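Local coordinates for type IV pilus biogenesis protein PilB (Streptococcus sanguinis, PDB 7B7P), which is a minor type IV pilin with a metal-binding von Willebrand factor A-like domain joined to its pilin part and acts directly in adhesion, at residues A[62-66]-A[79-85]. Residues are numbered along the deposited sequence; the frame is centred on the assembly and turned at random.
Sequences KKVMN and SELGTKS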
# COMPACT_ATOMS: atom_id res chain seq x y z
N LYS A 62 -34.14 15.96 9.75
CA LYS A 62 -34.86 16.13 11.01
C LYS A 62 -34.86 14.88 11.87
O LYS A 62 -35.44 14.89 12.96
CB LYS A 62 -36.31 16.56 10.72
CG LYS A 62 -36.39 17.67 9.68
CD LYS A 62 -37.56 18.61 9.88
CE LYS A 62 -38.84 18.03 9.29
NZ LYS A 62 -39.99 18.93 9.51
N LYS A 63 -34.21 13.81 11.41
CA LYS A 63 -34.19 12.57 12.17
C LYS A 63 -32.81 11.92 12.03
O LYS A 63 -32.20 11.94 10.97
CB LYS A 63 -35.31 11.64 11.69
CG LYS A 63 -36.62 11.78 12.47
CD LYS A 63 -36.38 11.75 13.98
CE LYS A 63 -37.38 12.63 14.73
NZ LYS A 63 -36.95 12.76 16.16
N VAL A 64 -32.32 11.36 13.14
CA VAL A 64 -31.11 10.54 13.12
C VAL A 64 -31.54 9.11 12.88
O VAL A 64 -32.29 8.55 13.69
CB VAL A 64 -30.32 10.65 14.43
CG1 VAL A 64 -29.15 9.65 14.42
CG2 VAL A 64 -29.83 12.07 14.69
N MET A 65 -31.08 8.50 11.79
CA MET A 65 -31.53 7.16 11.46
C MET A 65 -30.39 6.18 11.28
O MET A 65 -29.22 6.54 11.15
CB MET A 65 -32.44 7.16 10.23
CG MET A 65 -33.87 7.41 10.68
SD MET A 65 -34.83 8.40 9.57
CE MET A 65 -33.62 9.67 9.30
N ASN A 66 -30.79 4.92 11.26
CA ASN A 66 -29.89 3.78 11.39
C ASN A 66 -30.35 2.73 10.38
O ASN A 66 -31.34 2.04 10.61
CB ASN A 66 -29.93 3.26 12.81
CG ASN A 66 -29.04 2.06 13.02
OD1 ASN A 66 -28.03 1.90 12.35
ND2 ASN A 66 -29.41 1.22 13.98
N SER A 79 -34.60 2.52 10.65
CA SER A 79 -35.16 2.83 11.96
C SER A 79 -34.57 4.13 12.48
O SER A 79 -33.37 4.36 12.36
CB SER A 79 -34.87 1.70 12.97
OG SER A 79 -35.13 2.13 14.29
N GLU A 80 -35.42 4.98 13.08
CA GLU A 80 -34.92 6.19 13.70
C GLU A 80 -34.27 5.87 15.04
O GLU A 80 -34.82 5.12 15.84
CB GLU A 80 -36.03 7.22 13.91
CG GLU A 80 -35.48 8.55 14.41
CD GLU A 80 -36.13 9.07 15.70
OE1 GLU A 80 -37.23 8.59 16.08
OE2 GLU A 80 -35.53 9.94 16.37
N LEU A 81 -33.08 6.44 15.26
CA LEU A 81 -32.38 6.33 16.53
C LEU A 81 -32.85 7.47 17.42
O LEU A 81 -32.54 8.64 17.16
CB LEU A 81 -30.87 6.36 16.33
CG LEU A 81 -30.28 4.98 16.09
CD1 LEU A 81 -28.84 5.10 15.70
CD2 LEU A 81 -30.44 4.13 17.33
N GLY A 82 -33.59 7.14 18.46
CA GLY A 82 -34.27 8.11 19.28
C GLY A 82 -35.61 7.57 19.69
O GLY A 82 -35.91 6.38 19.52
N THR A 83 -36.45 8.45 20.24
CA THR A 83 -37.75 8.03 20.74
C THR A 83 -38.91 8.94 20.36
O THR A 83 -40.05 8.47 20.36
CB THR A 83 -37.72 7.90 22.28
OG1 THR A 83 -37.26 9.12 22.86
CG2 THR A 83 -36.83 6.74 22.73
N LYS A 84 -38.68 10.21 20.03
CA LYS A 84 -39.80 11.14 19.91
C LYS A 84 -39.53 12.16 18.82
O LYS A 84 -38.42 12.29 18.30
CB LYS A 84 -40.08 11.85 21.24
CG LYS A 84 -38.89 12.62 21.79
CD LYS A 84 -39.12 13.13 23.22
CE LYS A 84 -39.93 14.42 23.24
NZ LYS A 84 -39.75 15.22 21.99
N SER A 85 -40.58 12.89 18.48
CA SER A 85 -40.47 14.04 17.60
C SER A 85 -39.55 15.09 18.22
O SER A 85 -39.28 15.09 19.42
CB SER A 85 -41.85 14.66 17.34
OG SER A 85 -42.09 15.73 18.24
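The flat carboxylate of E80 carries the end of K63 over one of its faces: K63 CD lies 3.1 Å from E80 OE2, and K63 NZ reaches the same oxygen at 3.2 Å from well above the plane, 63° out of it. That salt bridge is therefore poorly directed. The ammonium is met more closely by a backbone group, K84 O, 2.6 Å from K63 NZ. K63 gets there by bending at chi2 (-48°) and again further out, while E80 swings its CG anti to the backbone N, against V64 O.

Behind these charges the chains pair as an antiparallel hairpin. M65 and E80 form the non-hydrogen-bonded pair, M65 CG packing 3.4 Å from E80 CA. N66 and S79, whose side chains lie on the face opposite M65 and E80, form the hydrogen-bonded pair, N66 N meeting S79 O at 2.9 Å, with a longer return bond from S79 N to N66 O. Past the M65/E80 pair, L81 N donates to V64 O at 2.7 Å, and L81 CD1 rests on N66 CB at 3.6 Å. V64 and L81 also face helix 9-27, so this outer hairpin of the pilin sheet lies against the N-terminal helix, as expected for a type IV pilin.

Further along, around K84, K63 takes over from the backbone: one ammonium ties the lead-in to strand 64-67 to the loop through K84 O, its charge probably partly balanced by E80.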